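PDB 6LD8: cystathionine gamma-synthase from Xanthomonas oryzae pv. oryzae, which probably joins an activated homoserine ester to cysteine to form cystathionine, with pyridoxal 5'-phosphate as its cofactor. Local coordinates for residues L153-S158 against V182-F187; D201-S206 against A221-D226; H347-T352 against I366-L371. The protein carries 1 engineered substitution. All blocks are in the same frame, centred on the assembly; numbering follows the deposited sequence.

Contact 1 (L153-S158 against V182-F187). With 0JO (2-{[(E)-{3-hydroxy-2-methyl-5-[(phosphonooxy)methyl]pyridin-4-yl}methylidene]amino}prop-2-enoic acid), chain E.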
loop_
_atom_site.group_PDB
_atom_site.type_symbol
_atom_site.label_atom_id
_atom_site.label_comp_id
_atom_site.label_asym_id
_atom_site.label_seq_id
_atom_site.Cartn_x
_atom_site.Cartn_y
_atom_site.Cartn_z
ATOM N N LEU A 153 -15.067 20.743 26.100
ATOM C CA LEU A 153 -14.208 19.611 25.738
ATOM C C LEU A 153 -13.691 18.993 27.032
ATOM O O LEU A 153 -13.004 19.687 27.806
ATOM C CB LEU A 153 -13.047 20.068 24.845
ATOM C CG LEU A 153 -12.182 18.918 24.298
ATOM C CD1 LEU A 153 -12.002 19.042 22.798
ATOM C CD2 LEU A 153 -10.834 18.879 24.964
ATOM N N ILE A 154 -13.913 17.697 27.147
ATOM C CA ILE A 154 -13.335 16.844 28.216
ATOM C C ILE A 154 -12.250 15.940 27.620
ATOM O O ILE A 154 -12.529 15.263 26.611
ATOM C CB ILE A 154 -14.471 15.980 28.789
ATOM C CG1 ILE A 154 -15.584 16.831 29.411
ATOM C CG2 ILE A 154 -13.877 15.000 29.776
ATOM C CD1 ILE A 154 -16.890 16.112 29.605
ATOM N N GLU A 155 -11.108 15.819 28.280
ATOM C CA GLU A 155 -10.092 14.818 27.898
ATOM C C GLU A 155 -9.824 13.939 29.137
ATOM O O GLU A 155 -9.118 14.409 30.058
ATOM C CB GLU A 155 -8.863 15.541 27.342
ATOM C CG GLU A 155 -7.719 14.594 26.964
ATOM C CD GLU A 155 -6.372 15.247 26.681
ATOM O OE1 GLU A 155 -5.398 14.804 27.288
ATOM O OE2 GLU A 155 -6.310 16.216 25.864
ATOM N N THR A 156 -10.373 12.712 29.169
ATOM C CA THR A 156 -10.229 11.776 30.323
ATOM C C THR A 156 -9.961 10.350 29.845
ATOM O O THR A 156 -10.681 9.805 29.009
ATOM C CB THR A 156 -11.423 11.846 31.292
ATOM O OG1 THR A 156 -11.198 11.027 32.441
ATOM C CG2 THR A 156 -12.716 11.366 30.699
ATOM N N PRO A 157 -8.962 9.676 30.434
ATOM C CA PRO A 157 -7.981 10.290 31.309
ATOM C C PRO A 157 -7.094 11.261 30.556
ATOM O O PRO A 157 -6.948 11.122 29.373
ATOM C CB PRO A 157 -7.041 9.156 31.714
ATOM C CG PRO A 157 -7.865 7.895 31.486
ATOM C CD PRO A 157 -8.767 8.227 30.330
ATOM N N SER A 158 -6.434 12.123 31.301
ATOM C CA SER A 158 -5.765 13.315 30.769
ATOM C C SER A 158 -4.298 12.941 30.498
ATOM O O SER A 158 -3.727 12.123 31.228
ATOM C CB SER A 158 -5.939 14.494 31.733
ATOM O OG SER A 158 -5.009 14.449 32.824
ATOM N N VAL A 182 -17.978 17.464 24.030
ATOM C CA VAL A 182 -17.153 16.579 23.178
ATOM C C VAL A 182 -16.131 15.930 24.094
ATOM O O VAL A 182 -15.485 16.662 24.849
ATOM C CB VAL A 182 -16.489 17.325 21.995
ATOM C CG1 VAL A 182 -15.684 18.549 22.429
ATOM C CG2 VAL A 182 -15.602 16.369 21.206
ATOM N N VAL A 183 -15.970 14.611 24.014
ATOM C CA VAL A 183 -14.900 13.931 24.821
ATOM C C VAL A 183 -13.816 13.375 23.886
ATOM O O VAL A 183 -14.165 12.716 22.928
ATOM C CB VAL A 183 -15.528 12.812 25.673
ATOM C CG1 VAL A 183 -14.483 12.164 26.575
ATOM C CG2 VAL A 183 -16.724 13.341 26.462
ATOM N N ASP A 184 -12.569 13.720 24.150
ATOM C CA ASP A 184 -11.368 13.117 23.572
ATOM C C ASP A 184 -11.108 11.808 24.330
ATOM O O ASP A 184 -10.569 11.847 25.430
ATOM C CB ASP A 184 -10.193 14.089 23.633
ATOM C CG ASP A 184 -9.005 13.561 22.846
ATOM O OD1 ASP A 184 -9.043 12.339 22.574
ATOM O OD2 ASP A 184 -8.076 14.371 22.476
ATOM N N ASN A 185 -11.496 10.701 23.715
ATOM C CA ASN A 185 -11.431 9.320 24.248
ATOM C C ASN A 185 -10.190 8.571 23.712
ATOM O O ASN A 185 -10.197 7.360 23.696
ATOM C CB ASN A 185 -12.751 8.641 23.902
ATOM C CG ASN A 185 -12.994 7.384 24.700
ATOM O OD1 ASN A 185 -13.662 6.450 24.227
ATOM N ND2 ASN A 185 -12.427 7.361 25.887
ATOM N N THR A 186 -9.118 9.265 23.348
ATOM C CA THR A 186 -7.923 8.656 22.717
ATOM C C THR A 186 -7.258 7.648 23.678
ATOM O O THR A 186 -6.802 6.575 23.226
ATOM C CB THR A 186 -6.917 9.740 22.303
ATOM O OG1 THR A 186 -7.487 10.549 21.279
ATOM C CG2 THR A 186 -5.600 9.181 21.810
ATOM N N PHE A 187 -7.049 8.049 24.928
ATOM C CA PHE A 187 -6.262 7.299 25.922
ATOM C C PHE A 187 -6.879 5.935 26.267
ATOM O O PHE A 187 -6.089 5.066 26.607
ATOM C CB PHE A 187 -6.018 8.187 27.123
ATOM C CG PHE A 187 -4.643 8.785 27.155
ATOM C CD1 PHE A 187 -4.096 9.334 26.013
ATOM C CD2 PHE A 187 -3.914 8.814 28.335
ATOM C CE1 PHE A 187 -2.833 9.897 26.050
ATOM C CE2 PHE A 187 -2.630 9.340 28.363
ATOM C CZ PHE A 187 -2.093 9.877 27.220
HETATM O O 0JO E . 2.316 11.609 22.179
HETATM C C 0JO E . 1.267 12.254 22.296
HETATM O OXT 0JO E . 0.868 12.700 23.393
HETATM C CA 0JO E . 0.528 12.619 21.099
HETATM C CB 0JO E . 1.227 12.834 19.869
HETATM N N 0JO E . -0.862 12.772 21.256
HETATM C C4A 0JO E . -1.754 13.033 20.348
HETATM C C4 0JO E . -3.149 13.306 20.731
HETATM C C3 0JO E . -3.566 12.976 22.045
HETATM O O3 0JO E . -2.718 12.420 22.939
HETATM C C2 0JO E . -4.874 13.236 22.442
HETATM C C2A 0JO E . -5.336 12.891 23.827
HETATM N N1 0JO E . -5.738 13.816 21.598
HETATM C C6 0JO E . -5.344 14.154 20.357
HETATM C C5 0JO E . -4.088 13.909 19.871
HETATM C C5A 0JO E . -3.757 14.366 18.472
HETATM O OP4 0JO E . -3.834 13.325 17.462
HETATM P P 0JO E . -2.834 13.252 16.180
HETATM O OP3 0JO E . -3.327 11.965 15.523
HETATM O OP1 0JO E . -3.213 14.495 15.326
HETATM O OP2 0JO E . -1.433 13.214 16.680
HETATM O O HOH W 1 -7.531 16.903 23.476
#

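Contact 2 (D201-S206 against A221-D226). With 0JO (2-{[(E)-{3-hydroxy-2-methyl-5-[(phosphonooxy)methyl]pyridin-4-yl}methylidene]amino}prop-2-enoic acid), chain E.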
loop_
_atom_site.group_PDB
_atom_site.type_symbol
_atom_site.label_atom_id
_atom_site.label_comp_id
_atom_site.label_asym_id
_atom_site.label_seq_id
_atom_site.Cartn_x
_atom_site.Cartn_y
_atom_site.Cartn_z
ATOM N N ASP A 201 -22.376 14.670 23.334
ATOM C CA ASP A 201 -22.878 14.930 21.950
ATOM C C ASP A 201 -21.937 14.237 20.960
ATOM O O ASP A 201 -22.416 13.679 19.961
ATOM C CB ASP A 201 -23.010 16.440 21.738
ATOM C CG ASP A 201 -24.008 17.025 22.733
ATOM O OD1 ASP A 201 -25.193 16.647 22.615
ATOM O OD2 ASP A 201 -23.570 17.728 23.686
ATOM N N LEU A 202 -20.653 14.289 21.283
ATOM C CA LEU A 202 -19.533 13.945 20.390
ATOM C C LEU A 202 -18.455 13.217 21.190
ATOM O O LEU A 202 -18.114 13.653 22.352
ATOM C CB LEU A 202 -18.909 15.224 19.834
ATOM C CG LEU A 202 -19.801 16.114 18.979
ATOM C CD1 LEU A 202 -19.231 17.533 18.945
ATOM C CD2 LEU A 202 -19.921 15.549 17.585
ATOM N N VAL A 203 -17.881 12.214 20.545
ATOM C CA VAL A 203 -16.644 11.570 21.014
ATOM C C VAL A 203 -15.626 11.632 19.868
ATOM O O VAL A 203 -16.006 11.424 18.702
ATOM C CB VAL A 203 -16.950 10.153 21.530
ATOM C CG1 VAL A 203 -17.513 9.251 20.463
ATOM C CG2 VAL A 203 -15.721 9.535 22.135
ATOM N N LEU A 204 -14.371 11.900 20.189
ATOM C CA LEU A 204 -13.342 11.894 19.150
ATOM C C LEU A 204 -12.093 11.161 19.610
ATOM O O LEU A 204 -11.865 11.006 20.807
ATOM C CB LEU A 204 -13.062 13.342 18.705
ATOM C CG LEU A 204 -12.419 14.311 19.675
ATOM C CD1 LEU A 204 -10.941 14.057 19.798
ATOM C CD2 LEU A 204 -12.641 15.726 19.157
ATOM N N HIS A 205 -11.282 10.804 18.635
ATOM C CA HIS A 205 -10.062 9.995 18.815
ATOM C C HIS A 205 -8.968 10.468 17.875
ATOM O O HIS A 205 -9.278 10.733 16.707
ATOM C CB HIS A 205 -10.343 8.565 18.374
ATOM C CG HIS A 205 -11.245 7.840 19.284
ATOM N ND1 HIS A 205 -10.768 7.312 20.491
ATOM C CD2 HIS A 205 -12.567 7.553 19.193
ATOM C CE1 HIS A 205 -11.788 6.744 21.118
ATOM N NE2 HIS A 205 -12.923 6.901 20.354
ATOM N N SER A 206 -7.741 10.429 18.343
ATOM C CA SER A 206 -6.590 10.104 17.477
ATOM C C SER A 206 -6.551 8.602 17.205
ATOM O O SER A 206 -6.163 7.893 18.126
ATOM C CB SER A 206 -5.346 10.554 18.114
ATOM O OG SER A 206 -4.262 10.132 17.357
ATOM N N ALA A 221 -10.931 10.474 14.230
ATOM C CA ALA A 221 -12.345 10.095 14.033
ATOM C C ALA A 221 -13.180 10.990 14.953
ATOM O O ALA A 221 -12.673 11.438 16.003
ATOM C CB ALA A 221 -12.554 8.637 14.345
ATOM N N VAL A 222 -14.389 11.284 14.539
ATOM C CA VAL A 222 -15.390 11.955 15.385
ATOM C C VAL A 222 -16.662 11.173 15.154
ATOM O O VAL A 222 -16.980 10.893 13.988
ATOM C CB VAL A 222 -15.607 13.429 15.021
ATOM C CG1 VAL A 222 -16.504 14.084 16.050
ATOM C CG2 VAL A 222 -14.320 14.211 14.948
ATOM N N VAL A 223 -17.292 10.773 16.247
ATOM C CA VAL A 223 -18.619 10.123 16.265
ATOM C C VAL A 223 -19.561 11.066 17.014
ATOM O O VAL A 223 -19.234 11.454 18.146
ATOM C CB VAL A 223 -18.467 8.739 16.918
ATOM C CG1 VAL A 223 -19.786 8.053 17.167
ATOM C CG2 VAL A 223 -17.557 7.879 16.074
ATOM N N ALA A 224 -20.697 11.362 16.408
ATOM C CA ALA A 224 -21.784 12.144 17.016
ATOM C C ALA A 224 -22.888 11.190 17.467
ATOM O O ALA A 224 -23.190 10.221 16.752
ATOM C CB ALA A 224 -22.322 13.154 16.040
ATOM N N ARG A 225 -23.472 11.462 18.624
ATOM C CA ARG A 225 -24.638 10.689 19.112
ATOM C C ARG A 225 -25.757 10.894 18.096
ATOM O O ARG A 225 -26.448 9.964 17.774
ATOM C CB ARG A 225 -24.985 11.130 20.540
ATOM C CG ARG A 225 -26.277 10.552 21.106
ATOM C CD ARG A 225 -26.304 9.019 21.136
ATOM N NE ARG A 225 -27.539 8.481 21.715
ATOM C CZ ARG A 225 -27.618 7.650 22.757
ATOM N NH1 ARG A 225 -28.814 7.277 23.176
ATOM N NH2 ARG A 225 -26.531 7.186 23.370
ATOM N N ASP A 226 -25.947 12.111 17.619
ATOM C CA ASP A 226 -27.196 12.491 16.912
ATOM C C ASP A 226 -26.924 12.538 15.389
ATOM O O ASP A 226 -25.858 13.061 14.970
ATOM C CB ASP A 226 -27.703 13.786 17.575
ATOM C CG ASP A 226 -28.683 14.578 16.721
ATOM O OD1 ASP A 226 -29.731 14.014 16.358
ATOM O OD2 ASP A 226 -28.372 15.743 16.378
HETATM O O 0JO E . 2.316 11.609 22.179
HETATM C C 0JO E . 1.267 12.254 22.296
HETATM O OXT 0JO E . 0.868 12.700 23.393
HETATM C CA 0JO E . 0.528 12.619 21.099
HETATM C CB 0JO E . 1.227 12.834 19.869
HETATM N N 0JO E . -0.862 12.772 21.256
HETATM C C4A 0JO E . -1.754 13.033 20.348
HETATM C C4 0JO E . -3.149 13.306 20.731
HETATM C C3 0JO E . -3.566 12.976 22.045
HETATM O O3 0JO E . -2.718 12.420 22.939
HETATM C C2 0JO E . -4.874 13.236 22.442
HETATM C C2A 0JO E . -5.336 12.891 23.827
HETATM N N1 0JO E . -5.738 13.816 21.598
HETATM C C6 0JO E . -5.344 14.154 20.357
HETATM C C5 0JO E . -4.088 13.909 19.871
HETATM C C5A 0JO E . -3.757 14.366 18.472
HETATM O OP4 0JO E . -3.834 13.325 17.462
HETATM P P 0JO E . -2.834 13.252 16.180
HETATM O OP3 0JO E . -3.327 11.965 15.523
HETATM O OP1 0JO E . -3.213 14.495 15.326
HETATM O OP2 0JO E . -1.433 13.214 16.680
HETATM O O HOH W 2 -24.666 14.262 18.719
#

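Contact 3 (H347-T352 against I366-L371). With 0JO (2-{[(E)-{3-hydroxy-2-methyl-5-[(phosphonooxy)methyl]pyridin-4-yl}methylidene]amino}prop-2-enoic acid), chain E.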
loop_
_atom_site.group_PDB
_atom_site.type_symbol
_atom_site.label_atom_id
_atom_site.label_comp_id
_atom_site.label_asym_id
_atom_site.label_seq_id
_atom_site.Cartn_x
_atom_site.Cartn_y
_atom_site.Cartn_z
ATOM N N HIS A 347 9.348 12.101 27.700
ATOM C CA HIS A 347 9.554 13.219 28.668
ATOM C C HIS A 347 8.745 14.430 28.176
ATOM O O HIS A 347 9.199 15.161 27.281
ATOM C CB HIS A 347 11.050 13.494 28.808
ATOM C CG HIS A 347 11.386 14.707 29.616
ATOM N ND1 HIS A 347 11.532 15.965 29.041
ATOM C CD2 HIS A 347 11.680 14.838 30.934
ATOM C CE1 HIS A 347 11.818 16.829 29.982
ATOM N NE2 HIS A 347 11.919 16.158 31.150
ATOM N N PRO A 348 7.481 14.599 28.651
ATOM C CA PRO A 348 6.510 15.532 28.046
ATOM C C PRO A 348 6.895 17.023 27.972
ATOM O O PRO A 348 6.545 17.710 26.964
ATOM C CB PRO A 348 5.295 15.438 28.968
ATOM C CG PRO A 348 5.399 14.031 29.514
ATOM C CD PRO A 348 6.883 13.795 29.732
ATOM N N ALA A 349 7.607 17.464 29.019
ATOM C CA ALA A 349 8.203 18.809 29.169
ATOM C C ALA A 349 8.873 19.194 27.842
ATOM O O ALA A 349 8.510 20.281 27.285
ATOM C CB ALA A 349 9.209 18.803 30.319
ATOM N N SER A 350 9.791 18.308 27.392
ATOM C CA SER A 350 10.698 18.501 26.240
ATOM C C SER A 350 10.168 17.829 24.949
ATOM O O SER A 350 10.843 17.989 23.919
ATOM C CB SER A 350 12.063 18.026 26.593
ATOM O OG SER A 350 12.201 16.670 26.282
ATOM N N MET A 351 8.997 17.176 24.944
ATOM C CA MET A 351 8.527 16.395 23.755
ATOM C C MET A 351 7.024 16.685 23.520
ATOM O O MET A 351 6.685 17.660 22.838
ATOM C CB MET A 351 8.821 14.874 23.900
ATOM C CG MET A 351 10.310 14.530 24.222
ATOM S SD MET A 351 10.760 12.811 24.707
ATOM C CE MET A 351 10.028 11.935 23.326
ATOM N N THR A 352 6.122 15.906 24.104
ATOM C CA THR A 352 4.676 15.927 23.769
ATOM C C THR A 352 4.012 17.248 24.202
ATOM O O THR A 352 2.893 17.562 23.679
ATOM C CB THR A 352 3.983 14.750 24.467
ATOM O OG1 THR A 352 4.456 14.848 25.817
ATOM C CG2 THR A 352 4.300 13.427 23.797
ATOM N N ILE A 366 2.486 19.397 35.123
ATOM C CA ILE A 366 3.468 18.660 34.287
ATOM C C ILE A 366 4.826 19.190 34.701
ATOM O O ILE A 366 5.203 20.291 34.250
ATOM C CB ILE A 366 3.246 18.885 32.778
ATOM C CG1 ILE A 366 1.842 18.519 32.280
ATOM C CG2 ILE A 366 4.359 18.173 32.011
ATOM C CD1 ILE A 366 1.644 18.761 30.772
ATOM N N SER A 367 5.525 18.450 35.533
ATOM C CA SER A 367 6.854 18.829 36.059
ATOM C C SER A 367 7.882 18.529 34.965
ATOM O O SER A 367 7.544 17.736 34.026
ATOM C CB SER A 367 7.153 18.070 37.339
ATOM O OG SER A 367 8.192 17.128 37.133
ATOM N N ASP A 368 9.090 19.079 35.113
ATOM C CA ASP A 368 10.272 18.801 34.257
ATOM C C ASP A 368 10.916 17.430 34.592
ATOM O O ASP A 368 11.820 17.055 33.819
ATOM C CB ASP A 368 11.273 19.966 34.350
ATOM C CG ASP A 368 10.853 21.300 33.704
ATOM O OD1 ASP A 368 9.746 21.408 33.051
ATOM O OD2 ASP A 368 11.638 22.251 33.862
ATOM N N GLY A 369 10.528 16.699 35.665
ATOM C CA GLY A 369 11.053 15.335 35.955
ATOM C C GLY A 369 10.065 14.204 35.599
ATOM O O GLY A 369 10.255 13.034 36.034
ATOM N N LEU A 370 8.992 14.524 34.881
ATOM C CA LEU A 370 7.913 13.545 34.594
ATOM C C LEU A 370 8.295 12.699 33.360
ATOM O O LEU A 370 8.636 13.290 32.287
ATOM C CB LEU A 370 6.579 14.270 34.377
ATOM C CG LEU A 370 5.367 13.343 34.322
ATOM C CD1 LEU A 370 5.049 12.774 35.692
ATOM C CD2 LEU A 370 4.148 14.009 33.688
ATOM N N LEU A 371 8.205 11.372 33.526
ATOM C CA LEU A 371 8.315 10.328 32.468
ATOM C C LEU A 371 6.949 9.661 32.272
ATOM O O LEU A 371 6.279 9.364 33.282
ATOM C CB LEU A 371 9.390 9.329 32.886
ATOM C CG LEU A 371 10.813 9.890 32.850
ATOM C CD1 LEU A 371 11.804 8.900 33.423
ATOM C CD2 LEU A 371 11.227 10.289 31.432
HETATM O O 0JO E . 2.316 11.609 22.179
HETATM C C 0JO E . 1.267 12.254 22.296
HETATM O OXT 0JO E . 0.868 12.700 23.393
HETATM C CA 0JO E . 0.528 12.619 21.099
HETATM C CB 0JO E . 1.227 12.834 19.869
HETATM N N 0JO E . -0.862 12.772 21.256
HETATM C C4A 0JO E . -1.754 13.033 20.348
HETATM C C4 0JO E . -3.149 13.306 20.731
HETATM C C3 0JO E . -3.566 12.976 22.045
HETATM O O3 0JO E . -2.718 12.420 22.939
HETATM C C2 0JO E . -4.874 13.236 22.442
HETATM C C2A 0JO E . -5.336 12.891 23.827
HETATM N N1 0JO E . -5.738 13.816 21.598
HETATM C C6 0JO E . -5.344 14.154 20.357
HETATM C C5 0JO E . -4.088 13.909 19.871
HETATM C C5A 0JO E . -3.757 14.366 18.472
HETATM O OP4 0JO E . -3.834 13.325 17.462
HETATM P P 0JO E . -2.834 13.252 16.180
HETATM O OP3 0JO E . -3.327 11.965 15.523
HETATM O OP1 0JO E . -3.213 14.495 15.326
HETATM O OP2 0JO E . -1.433 13.214 16.680
HETATM O O HOH W 3 8.265 16.088 31.451
#

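Contact 1 (L153-S158 against V182-F187)
Two groups of Thr-186 grip Asp-184 OD1, whose carboxylate stands alongside that of Glu-155 across the strands. Thr-186 OG1 donates to the syn lone pair of Asp-184 OD1 over 2.7 Å, while the backbone N of Thr-186 closes an Asx turn on the same oxygen. With its rotation fixed in this way, the carboxylate presents Asp-184 OD2 to the cofactor adduct, 2.6 Å from the pyridine nitrogen N1 of 0JO. This aspartate facing the ring nitrogen is characteristic of fold type I pyridoxal phosphate enzymes. Glu-155 and Asp-184 leave their strands in the same direction, both with CG anti to the backbone N (chi1 178° and -171°). Their carboxylate planes are turned 65° apart, and OE2 of Glu-155 stays 4.2 Å from OD2 of Asp-184. Water 1 sits between those two oxygens and donates to both. OE2 also accepts from Tyr-112 N. Beneath this polar end the strands pair in parallel: Ile-154 N donates to Val-182 O at 3.0 Å, and Asp-184 N to Ile-154 O at 2.9 Å. Leu-153 CD1 rests on Val-182 CG1, 3.7 Å away. Further on, a cis peptide leads into Pro-157, whose CD meets CB of Phe-187. The two strands form a beta-alpha-beta unit with helix 167-176, which packs on Ile-154; strand 202-206 lies beyond 180-184 and strand 104-108 beyond 151-155.

Contact 2 (D201-S206 against A221-D226)
Val-203 and Val-223 form a hydrogen-bonded antiparallel pair, N of Val-203 giving to O of Val-223 at 2.9 Å and N of Val-223 to O of Val-203 at 2.8 Å. His-205 and Ala-221 repeat the exchange two residues along, with longer, more bent bonds. On the valine face the two side chains run side by side: CG1 of Val-203, lodged between its own backbone N and carbonyl (chi1 62°), lies 3.7 Å from CB of Val-223. Across the sheet, Leu-202 has its CG beside the backbone N (chi1 -62°), which carries CD2 over to CB of Ala-224, 3.7 Å away, and to CG1 of Val-222. These strands make up the antiparallel margin of the mixed seven-stranded sheet of the fold type I large domain, where strand 220-224 runs against its neighbours on either side. At the end near the cofactor, Ser-206 OG donates to the phosphate oxygen OP3 of 0JO over 2.8 Å. At the other end Asp-201 O takes two donors, Arg-225 N at 2.8 Å and water 2, which in turn accepts from Asp-226 N. Asp-226 is the N-cap of helix 227-240. Outside this shell, Leu-229 and Leu-233 of that helix and Val-94 of helix 87-98 close over the leucine face, while on the valine side His-205 NE2 is hydrogen-bonded to Glu-76.

Contact 3 (H347-T352 against I366-L371)
His-347, Pro-348 and Ala-349 press in succession against the turn that leads into strand 370-374. The imidazole of His-347 does the polar work. Its CG is anti to the backbone N (chi1 173°), and the ring reaches across to the turn, where NE2 of His-347 donates to the backbone O of Asp-368 at 2.8 Å. The N-H points well at its acceptor (156°) and the oxygen lies close to the ring plane, yet the donor stands 42° out of the carbonyl plane, so it approaches the peptide from above. At the other ring nitrogen, ND1 of His-347 shares a hydrogen bond of 2.9 Å with OG of Ser-350. Phe-49 of the second subunit packs edge-to-face with the ring, which places this loop at a subunit boundary.

Pro-348 turns its flank to the strand: CD comes within 3.1 Å of Leu-370 O, and CB meets the CG2 branch of Ile-366 at 4.2 Å. Ala-349 sets its methyl beside the carboxylate of Asp-368, CB to OD1 3.8 Å. The acceptor turn is itself braced, being a type I turn from Ser-367 to Leu-370 in which Ser-367 OG takes the N-H of Gly-369 as an ST turn. Water 3 lies over the centre of one face of the imidazole. It accepts from Ala-349 N at 2.9 Å and donates to the carbonyl oxygens of Ser-367 and Leu-370. Past the contact, the loop carries Thr-352 up to the carboxylate of 0JO.

With both nitrogens engaged, the ring is held against rotation, and NE2 probably carries a proton, as its bond to a carbonyl oxygen requires a donor there. The direct polar link between these two segments is therefore one side-chain-to-backbone bond, supplemented by a water that serves three backbone groups, and not strand pairing.

Contacts 1 and 2 are neighbours in one sheet: strand 180-184 of contact 1 lies next to strand 202-206 of contact 2, and Val-183 probably hydrogen-bonds with both Leu-202 and Leu-204. Contact 1 is parallel pairing deep in the chain, whereas contact 2 is antiparallel and runs outward to the exposed Arg-225 and Asp-226. Contact 3 stands apart, about 29 Å from contact 2 between centres, and joins a loop to the turn that enters strand 370-374 of the other sheet. Its touching residues are mostly buried too, but a histidine and a water replace the backbone ladder. All three reach 0JO, at the pyridine ring, the phosphate and the carboxylate respectively.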